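Resiniferatoxin-binding, phosphotriesterase-related protein (Rhodobacter sphaeroides 2.4.1, PDB 3K2G) binds two zinc ions in a TIM-barrel of the phosphotriesterase family and probably acts as a phosphoric ester hydrolase. Local coordinates at residues Ser4-Pro8 / Val158-Leu162; Ser25-Thr31 / Met344-Arg349; Tyr135-Met141 / Thr185-Ser191. All blocks are in the same frame, centred on the assembly; numbering follows the deposited sequence.

Interaction 1: Ser4-Pro8 / Val158-Leu162; sequences SELSP and VAEAL
Ser7 and Ala161 bring the two backbones to within 5.7 Å, CA to CA, and Glu5 and Val158 lie 7.3 Å apart by the same measure, so the irregular chain of 4-8 runs past the last turn of helix 150-162 without pairing its backbone with it. The reach across is made mainly by Leu162. Its CG stands anti to its own carbonyl carbon (chi1 -53°), which turns the isobutyl group toward the loop, where CD2 lies 3.4 Å from Leu6 O and CD1 lies 3.6 Å from Glu5 O. The same CD2 methyl approaches Glu5 O and Ser7 CA and meets the ring of Pro8 at CD, 4.1 Å away, so one methyl touches four consecutive residues, Glu5 to Pro8. The polar link is indirect: a water accepts from Ser7 OG at 2.7 Å and donates to Ala161 O at 2.8 Å, while Ser7 OG is also bonded to Cys9 N. At the other end the extended side chain of Glu5 crosses that of Val158 at about a right angle, with OE2 3.9 Å from Val158 CG1. This is plain van der Waals contact with a methyl; the charge itself is met by Arg201, in a salt bridge at OE1. Ser7 bonds through its backbone to Thr202, and Val158 and Ala161 touch that residue too. The N-terminal arm therefore lies against the C-terminal ends of two outer helices, 150-162 and 186-202, a peripheral packing on a TIM barrel, on the side where its strands begin and away from the metal site.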
loop_
_atom_site.group_PDB
_atom_site.type_symbol
_atom_site.label_atom_id
_atom_site.label_comp_id
_atom_site.label_asym_id
_atom_site.label_seq_id
_atom_site.Cartn_x
_atom_site.Cartn_y
_atom_site.Cartn_z
ATOM N N SER B 4 -48.198 2.136 -21.240
ATOM C CA SER B 4 -46.824 2.584 -21.049
ATOM C C SER B 4 -46.742 4.014 -20.506
ATOM O O SER B 4 -47.539 4.878 -20.880
ATOM C CB SER B 4 -46.065 2.500 -22.375
ATOM O OG SER B 4 -44.728 2.924 -22.212
ATOM N N GLU B 5 -45.773 4.249 -19.622
ATOM C CA GLU B 5 -45.559 5.567 -19.018
ATOM C C GLU B 5 -44.153 6.047 -19.362
ATOM O O GLU B 5 -43.653 7.008 -18.782
ATOM C CB GLU B 5 -45.692 5.494 -17.491
ATOM C CG GLU B 5 -47.089 5.224 -16.968
ATOM C CD GLU B 5 -47.140 5.170 -15.446
ATOM O OE1 GLU B 5 -46.575 4.220 -14.860
ATOM O OE2 GLU B 5 -47.739 6.081 -14.833
ATOM N N LEU B 6 -43.519 5.365 -20.308
ATOM C CA LEU B 6 -42.167 5.705 -20.722
ATOM C C LEU B 6 -42.021 7.114 -21.268
ATOM O O LEU B 6 -42.851 7.587 -22.049
ATOM C CB LEU B 6 -41.675 4.722 -21.783
ATOM C CG LEU B 6 -41.385 3.287 -21.344
ATOM C CD1 LEU B 6 -40.982 2.455 -22.549
ATOM C CD2 LEU B 6 -40.285 3.285 -20.304
ATOM N N SER B 7 -40.957 7.789 -20.846
ATOM C CA SER B 7 -40.674 9.124 -21.344
ATOM C C SER B 7 -40.409 8.978 -22.833
ATOM O O SER B 7 -39.922 7.938 -23.283
ATOM C CB SER B 7 -39.416 9.690 -20.686
ATOM O OG SER B 7 -38.825 10.679 -21.515
ATOM N N PRO B 8 -40.742 10.004 -23.625
ATOM C CA PRO B 8 -40.490 9.901 -25.065
ATOM C C PRO B 8 -38.983 9.772 -25.292
ATOM O O PRO B 8 -38.539 9.406 -26.378
ATOM C CB PRO B 8 -41.045 11.218 -25.602
ATOM C CG PRO B 8 -42.171 11.504 -24.666
ATOM C CD PRO B 8 -41.560 11.189 -23.320
ATOM N N VAL B 158 -43.134 11.105 -12.786
ATOM C CA VAL B 158 -43.677 10.642 -14.062
ATOM C C VAL B 158 -44.378 11.794 -14.784
ATOM O O VAL B 158 -44.287 11.923 -16.005
ATOM C CB VAL B 158 -44.696 9.497 -13.853
ATOM C CG1 VAL B 158 -45.395 9.165 -15.168
ATOM C CG2 VAL B 158 -43.994 8.272 -13.304
ATOM N N ALA B 159 -45.079 12.625 -14.020
ATOM C CA ALA B 159 -45.799 13.760 -14.586
ATOM C C ALA B 159 -44.860 14.794 -15.205
ATOM O O ALA B 159 -45.197 15.425 -16.205
ATOM C CB ALA B 159 -46.669 14.411 -13.509
ATOM N N GLU B 160 -43.679 14.962 -14.616
ATOM C CA GLU B 160 -42.710 15.928 -15.124
ATOM C C GLU B 160 -41.975 15.383 -16.345
ATOM O O GLU B 160 -41.430 16.139 -17.144
ATOM C CB GLU B 160 -41.707 16.294 -14.028
ATOM C CG GLU B 160 -42.379 16.714 -12.735
ATOM C CD GLU B 160 -41.411 17.252 -11.703
ATOM O OE1 GLU B 160 -40.354 16.623 -11.473
ATOM O OE2 GLU B 160 -41.721 18.302 -11.108
ATOM N N ALA B 161 -41.963 14.061 -16.485
ATOM C CA ALA B 161 -41.307 13.428 -17.619
ATOM C C ALA B 161 -42.232 13.387 -18.832
ATOM O O ALA B 161 -41.772 13.442 -19.967
ATOM C CB ALA B 161 -40.878 12.004 -17.251
ATOM N N LEU B 162 -43.538 13.304 -18.592
ATOM C CA LEU B 162 -44.490 13.207 -19.694
ATOM C C LEU B 162 -45.279 14.471 -20.037
ATOM O O LEU B 162 -45.594 14.700 -21.208
ATOM C CB LEU B 162 -45.472 12.066 -19.412
ATOM C CG LEU B 162 -44.871 10.692 -19.079
ATOM C CD1 LEU B 162 -45.995 9.737 -18.698
ATOM C CD2 LEU B 162 -44.080 10.150 -20.271
HETATM O O HOH W 1 -39.030 13.158 -20.494
#

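Interaction 2: Ser25-Thr31 / Met344-Arg349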
loop_
_atom_site.group_PDB
_atom_site.type_symbol
_atom_site.label_atom_id
_atom_site.label_comp_id
_atom_site.label_asym_id
_atom_site.label_seq_id
_atom_site.Cartn_x
_atom_site.Cartn_y
_atom_site.Cartn_z
ATOM N N SER B 25 -29.527 11.322 -29.105
ATOM C CA SER B 25 -28.455 11.130 -28.126
ATOM C C SER B 25 -27.089 11.461 -28.704
ATOM O O SER B 25 -26.170 11.825 -27.969
ATOM C CB SER B 25 -28.455 9.694 -27.585
ATOM O OG SER B 25 -28.118 8.760 -28.589
ATOM N N SER B 26 -26.968 11.347 -30.023
ATOM C CA SER B 26 -25.717 11.632 -30.714
ATOM C C SER B 26 -25.396 13.123 -30.687
ATOM O O SER B 26 -24.256 13.521 -30.938
ATOM C CB SER B 26 -25.807 11.165 -32.171
ATOM O OG SER B 26 -26.863 11.825 -32.852
ATOM N N ALA B 27 -26.402 13.941 -30.389
ATOM C CA ALA B 27 -26.219 15.389 -30.343
ATOM C C ALA B 27 -25.801 15.904 -28.963
ATOM O O ALA B 27 -25.522 17.094 -28.798
ATOM C CB ALA B 27 -27.497 16.086 -30.784
ATOM N N LEU B 28 -25.756 15.015 -27.976
ATOM C CA LEU B 28 -25.371 15.419 -26.625
ATOM C C LEU B 28 -23.948 15.971 -26.639
ATOM O O LEU B 28 -23.696 17.053 -26.127
ATOM C CB LEU B 28 -25.467 14.232 -25.662
ATOM C CG LEU B 28 -25.366 14.594 -24.178
ATOM C CD1 LEU B 28 -26.564 15.458 -23.775
ATOM C CD2 LEU B 28 -25.326 13.322 -23.342
ATOM N N GLY B 29 -23.024 15.213 -27.225
ATOM C CA GLY B 29 -21.640 15.647 -27.322
ATOM C C GLY B 29 -20.875 15.816 -26.021
ATOM O O GLY B 29 -21.179 15.172 -25.016
ATOM N N HIS B 30 -19.871 16.693 -26.060
ATOM C CA HIS B 30 -19.016 16.996 -24.911
ATOM C C HIS B 30 -19.936 17.505 -23.808
ATOM O O HIS B 30 -20.509 18.590 -23.917
ATOM C CB HIS B 30 -17.999 18.062 -25.314
ATOM C CG HIS B 30 -16.744 18.041 -24.502
ATOM N ND1 HIS B 30 -16.647 18.637 -23.264
ATOM C CD2 HIS B 30 -15.537 17.481 -24.748
ATOM C CE1 HIS B 30 -15.431 18.446 -22.781
ATOM N NE2 HIS B 30 -14.738 17.747 -23.662
ATOM N N THR B 31 -20.048 16.725 -22.735
ATOM C CA THR B 31 -20.979 17.044 -21.661
ATOM C C THR B 31 -20.484 17.018 -20.218
ATOM O O THR B 31 -19.595 16.249 -19.862
ATOM C CB THR B 31 -22.184 16.068 -21.744
ATOM O OG1 THR B 31 -22.786 16.161 -23.041
ATOM C CG2 THR B 31 -23.216 16.365 -20.664
HETATM N N MSE B 344 -15.862 12.226 -21.712
HETATM C CA MSE B 344 -16.690 13.417 -21.920
HETATM C C MSE B 344 -17.818 13.336 -22.935
HETATM O O MSE B 344 -18.673 14.225 -22.977
HETATM C CB MSE B 344 -15.806 14.605 -22.301
HETATM C CG MSE B 344 -14.731 14.925 -21.273
HETATM SE SE MSE B 344 -15.402 15.182 -19.466
HETATM C CE MSE B 344 -16.348 16.844 -19.789
ATOM N N VAL B 345 -17.826 12.295 -23.765
ATOM C CA VAL B 345 -18.861 12.173 -24.785
ATOM C C VAL B 345 -19.556 10.823 -24.760
ATOM O O VAL B 345 -20.764 10.739 -24.531
ATOM C CB VAL B 345 -18.278 12.383 -26.213
ATOM C CG1 VAL B 345 -19.378 12.208 -27.255
ATOM C CG2 VAL B 345 -17.656 13.766 -26.338
ATOM N N THR B 346 -18.789 9.765 -24.987
ATOM C CA THR B 346 -19.358 8.426 -25.025
ATOM C C THR B 346 -20.058 8.012 -23.730
ATOM O O THR B 346 -21.197 7.549 -23.767
ATOM C CB THR B 346 -18.288 7.373 -25.385
ATOM O OG1 THR B 346 -17.486 7.858 -26.472
ATOM C CG2 THR B 346 -18.958 6.073 -25.826
ATOM N N ASN B 347 -19.402 8.184 -22.586
ATOM C CA ASN B 347 -20.035 7.786 -21.337
ATOM C C ASN B 347 -21.297 8.585 -21.037
ATOM O O ASN B 347 -22.308 8.009 -20.645
ATOM C CB ASN B 347 -19.043 7.854 -20.178
ATOM C CG ASN B 347 -18.028 6.722 -20.228
ATOM O OD1 ASN B 347 -18.126 5.828 -21.072
ATOM N ND2 ASN B 347 -17.060 6.750 -19.324
ATOM N N PRO B 348 -21.257 9.919 -21.200
ATOM C CA PRO B 348 -22.481 10.682 -20.927
ATOM C C PRO B 348 -23.633 10.160 -21.795
ATOM O O PRO B 348 -24.766 10.016 -21.331
ATOM C CB PRO B 348 -22.078 12.102 -21.292
ATOM C CG PRO B 348 -20.652 12.150 -20.797
ATOM C CD PRO B 348 -20.097 10.822 -21.325
ATOM N N ARG B 349 -23.335 9.879 -23.060
ATOM C CA ARG B 349 -24.345 9.350 -23.976
ATOM C C ARG B 349 -24.830 7.997 -23.446
ATOM O O ARG B 349 -26.028 7.701 -23.469
ATOM C CB ARG B 349 -23.760 9.183 -25.382
ATOM C CG ARG B 349 -24.797 8.873 -26.463
ATOM C CD ARG B 349 -24.148 8.716 -27.823
ATOM N NE ARG B 349 -25.122 8.414 -28.870
ATOM C CZ ARG B 349 -24.803 8.151 -30.136
ATOM N NH1 ARG B 349 -23.533 8.150 -30.518
ATOM N NH2 ARG B 349 -25.754 7.885 -31.021
HETATM O O HOH W 2 -22.477 12.626 -25.346
#
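Arg349 NE donates to Ser25 OG over 3.0 Å with an N-H...O angle of 163°, and the hydroxyl lies almost in the guanidinium plane. The arginine chain, extended from CG to NE, also slides its flat group under Ser26, whose CA stands 3.6 Å above the plane, over its centre. At the other end Thr31 N donates to Met344 O at 2.9 Å. Pro348, four residues on, has no N-H to offer that carbonyl, consistent with its being used by Thr31, and the helix is kinked there. Selenomethionine Met344 curls beside His30: its CB sits over one ring face, 3.8 Å from the centroid and 18° off the normal, and bends at chi2 (-54°) and chi3 bring CE to 3.5 Å from His30 CE1. Between these ends Pro348 CB packs 4.0 Å from Leu28 CD2 and is equally near Thr31 CB.

A second shell fixes these groups. Ser25 OG is also bonded to Asp353 OD2, so the hydroxyl that receives the arginine has a second partner. Gly29 O takes the Thr31 hydroxyl at 2.7 Å, from above the carbonyl plane, and a water joins the same oxygen to Val345 O. Further out, Ile16 of strand 15-18 lies against Ser25 and Leu28, while Thr323 and Leu327 of helix 321-332 touch His30. The turn between strands 21-24 and 31-32 is thus packed on helix 337-352, with strand 15-18 and helix 321-332 adjoining it.

Interaction 3: Tyr135-Met141 / Thr185-Ser191; sequences YYLASSM and TAEEEKS. With DTV ((2S,3S)-1,4-dimercaptobutane-2,3-diol), chain K.
Met141, a selenomethionine, reaches across to helix 186-202 with its chain extended beyond CG and sets CE 3.6 Å from Ser191 CB, with Glu188 CA also close. This is the tight part: Tyr135 CB adds a contact at 3.7 Å with Ser191 OG, and a water accepts from Tyr135 N at 2.9 Å while lying 2.6 Å from the same Ser191 hydroxyl. Packing thins toward the start of the helix, where exposed Glu187 meets Met141 only loosely, its O 4.0 Å from CE, and where Ala138 CB lies 4.1 Å from Thr185 OG1. What holds this edge is polar. Ala138 N donates to Glu188 OE2 (3.2 Å, 173°) on the anti lone pair, and Glu188 OE1 receives Thr185 N from above the carboxylate plane and is bonded to Ser181 OG as well. With Thr185 OG1 accepting from Glu188 N, the two residues form a capping box. Leu137 CD2 lies against the carboxylate, and its CG covers the centre of one face of Tyr136, a zinc ligand whose OH is 2.7 Å from O3 of the bound dithiol. One carboxylate thus serves two backbone N-H groups, one at the helix start and one in the loop, which would favour its charged form and is consistent with its holding the loop at Ala138, two places after the metal-binding tyrosine.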
loop_
_atom_site.group_PDB
_atom_site.type_symbol
_atom_site.label_atom_id
_atom_site.label_comp_id
_atom_site.label_asym_id
_atom_site.label_seq_id
_atom_site.Cartn_x
_atom_site.Cartn_y
_atom_site.Cartn_z
ATOM N N TYR B 135 -36.621 14.578 -4.944
ATOM C CA TYR B 135 -36.301 15.267 -3.702
ATOM C C TYR B 135 -34.857 15.053 -3.271
ATOM O O TYR B 135 -34.252 14.019 -3.555
ATOM C CB TYR B 135 -37.261 14.808 -2.606
ATOM C CG TYR B 135 -38.680 15.269 -2.864
ATOM C CD1 TYR B 135 -39.072 16.579 -2.578
ATOM C CD2 TYR B 135 -39.614 14.416 -3.451
ATOM C CE1 TYR B 135 -40.359 17.030 -2.872
ATOM C CE2 TYR B 135 -40.900 14.856 -3.752
ATOM C CZ TYR B 135 -41.267 16.164 -3.462
ATOM O OH TYR B 135 -42.536 16.599 -3.774
ATOM N N TYR B 136 -34.320 16.047 -2.570
ATOM C CA TYR B 136 -32.946 16.022 -2.099
ATOM C C TYR B 136 -32.865 15.549 -0.649
ATOM O O TYR B 136 -33.745 14.828 -0.174
ATOM C CB TYR B 136 -32.357 17.427 -2.249
ATOM C CG TYR B 136 -30.854 17.479 -2.283
ATOM C CD1 TYR B 136 -30.123 16.549 -3.023
ATOM C CD2 TYR B 136 -30.161 18.490 -1.620
ATOM C CE1 TYR B 136 -28.738 16.626 -3.105
ATOM C CE2 TYR B 136 -28.777 18.577 -1.698
ATOM C CZ TYR B 136 -28.072 17.644 -2.444
ATOM O OH TYR B 136 -26.704 17.738 -2.561
ATOM N N LEU B 137 -31.811 15.951 0.054
ATOM C CA LEU B 137 -31.629 15.547 1.441
ATOM C C LEU B 137 -32.789 15.992 2.330
ATOM O O LEU B 137 -33.453 16.995 2.060
ATOM C CB LEU B 137 -30.301 16.095 1.977
ATOM C CG LEU B 137 -29.046 15.577 1.261
ATOM C CD1 LEU B 137 -27.815 16.313 1.772
ATOM C CD2 LEU B 137 -28.907 14.079 1.480
ATOM N N ALA B 138 -33.022 15.227 3.392
ATOM C CA ALA B 138 -34.095 15.489 4.346
ATOM C C ALA B 138 -34.283 16.964 4.728
ATOM O O ALA B 138 -35.338 17.551 4.472
ATOM C CB ALA B 138 -33.872 14.652 5.603
ATOM N N SER B 139 -33.260 17.558 5.335
ATOM C CA SER B 139 -33.327 18.953 5.774
ATOM C C SER B 139 -33.759 19.961 4.710
ATOM O O SER B 139 -34.111 21.096 5.038
ATOM C CB SER B 139 -31.978 19.379 6.366
ATOM O OG SER B 139 -30.909 19.073 5.487
ATOM N N SER B 140 -33.743 19.563 3.443
ATOM C CA SER B 140 -34.137 20.475 2.373
ATOM C C SER B 140 -35.534 20.159 1.850
ATOM O O SER B 140 -36.112 20.943 1.092
ATOM C CB SER B 140 -33.154 20.388 1.206
ATOM O OG SER B 140 -33.381 19.206 0.453
HETATM N N MSE B 141 -36.070 19.009 2.246
HETATM C CA MSE B 141 -37.391 18.595 1.782
HETATM C C MSE B 141 -38.550 19.470 2.220
HETATM O O MSE B 141 -38.621 19.905 3.368
HETATM C CB MSE B 141 -37.682 17.150 2.190
HETATM C CG MSE B 141 -36.837 16.131 1.451
HETATM SE SE MSE B 141 -37.409 14.356 1.925
HETATM C CE MSE B 141 -36.072 13.314 1.001
ATOM N N THR B 185 -32.065 8.511 6.280
ATOM C CA THR B 185 -33.337 8.513 6.993
ATOM C C THR B 185 -34.458 7.810 6.242
ATOM O O THR B 185 -34.372 7.578 5.036
ATOM C CB THR B 185 -33.800 9.943 7.305
ATOM O OG1 THR B 185 -34.197 10.590 6.093
ATOM C CG2 THR B 185 -32.676 10.738 7.950
ATOM N N ALA B 186 -35.514 7.476 6.976
ATOM C CA ALA B 186 -36.666 6.801 6.405
ATOM C C ALA B 186 -37.259 7.635 5.275
ATOM O O ALA B 186 -37.723 7.096 4.272
ATOM C CB ALA B 186 -37.710 6.560 7.483
ATOM N N GLU B 187 -37.238 8.952 5.444
ATOM C CA GLU B 187 -37.772 9.863 4.441
ATOM C C GLU B 187 -36.937 9.791 3.165
ATOM O O GLU B 187 -37.474 9.762 2.059
ATOM C CB GLU B 187 -37.769 11.302 4.970
ATOM C CG GLU B 187 -38.558 11.513 6.264
ATOM C CD GLU B 187 -37.933 10.826 7.480
ATOM O OE1 GLU B 187 -36.789 11.172 7.849
ATOM O OE2 GLU B 187 -38.592 9.940 8.070
ATOM N N GLU B 188 -35.619 9.765 3.325
ATOM C CA GLU B 188 -34.727 9.702 2.177
ATOM C C GLU B 188 -34.885 8.359 1.470
ATOM O O GLU B 188 -34.797 8.284 0.241
ATOM C CB GLU B 188 -33.282 9.922 2.633
ATOM C CG GLU B 188 -33.120 11.217 3.424
ATOM C CD GLU B 188 -31.729 11.413 3.979
ATOM O OE1 GLU B 188 -31.082 10.410 4.339
ATOM O OE2 GLU B 188 -31.292 12.576 4.074
ATOM N N GLU B 189 -35.134 7.308 2.247
ATOM C CA GLU B 189 -35.327 5.970 1.694
ATOM C C GLU B 189 -36.610 5.943 0.873
ATOM O O GLU B 189 -36.652 5.360 -0.214
ATOM C CB GLU B 189 -35.424 4.927 2.811
ATOM C CG GLU B 189 -35.476 3.496 2.293
ATOM C CD GLU B 189 -35.565 2.461 3.404
ATOM O OE1 GLU B 189 -34.680 2.448 4.284
ATOM O OE2 GLU B 189 -36.517 1.653 3.389
ATOM N N LYS B 190 -37.658 6.569 1.408
ATOM C CA LYS B 190 -38.946 6.641 0.721
ATOM C C LYS B 190 -38.751 7.423 -0.568
ATOM O O LYS B 190 -39.271 7.058 -1.622
ATOM C CB LYS B 190 -39.979 7.360 1.590
ATOM C CG LYS B 190 -41.371 7.436 0.964
ATOM C CD LYS B 190 -42.293 8.340 1.770
ATOM C CE LYS B 190 -41.803 9.780 1.747
ATOM N NZ LYS B 190 -42.591 10.663 2.644
ATOM N N SER B 191 -38.002 8.515 -0.468
ATOM C CA SER B 191 -37.719 9.355 -1.617
ATOM C C SER B 191 -37.020 8.541 -2.705
ATOM O O SER B 191 -37.409 8.586 -3.872
ATOM C CB SER B 191 -36.823 10.522 -1.194
ATOM O OG SER B 191 -36.359 11.246 -2.317
HETATM S S1 DTV K . -24.316 18.055 1.476
HETATM C C1 DTV K . -25.366 18.759 0.112
HETATM C C2 DTV K . -25.254 20.278 -0.023
HETATM O O2 DTV K . -23.901 20.595 -0.316
HETATM C C3 DTV K . -26.157 20.789 -1.159
HETATM O O3 DTV K . -25.742 20.224 -2.380
HETATM C C4 DTV K . -26.109 22.310 -1.304
HETATM S S4 DTV K . -27.713 23.008 -1.777
HETATM O O HOH W 3 -37.330 11.728 -4.680
#

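How the interactions relate
Interaction 2 is the largest and most buried of the three, joining a turn between strands to helix 337-352 through direct bonds, a ring-face contact and apolar packing. Interactions 1 and 3 are partly buried and smaller; they share helix 186-202, whose start takes part in 185-191 and whose last residues, Arg201 and Thr202, receive the arm of 4-8. Helix 150-162 also serves both, supplying 158-162 and, through Glu156 and Ile153, partners for Tyr135. Chemistry follows position: interaction 1 joins its segments by a water and a leucine at the periphery, while interaction 3, nearest the zinc ions, adds a direct bond from a backbone N-H to a carboxylate. Interactions 2 and 3 lie on opposite sides of the chain's centre, their centres about 30 Å apart.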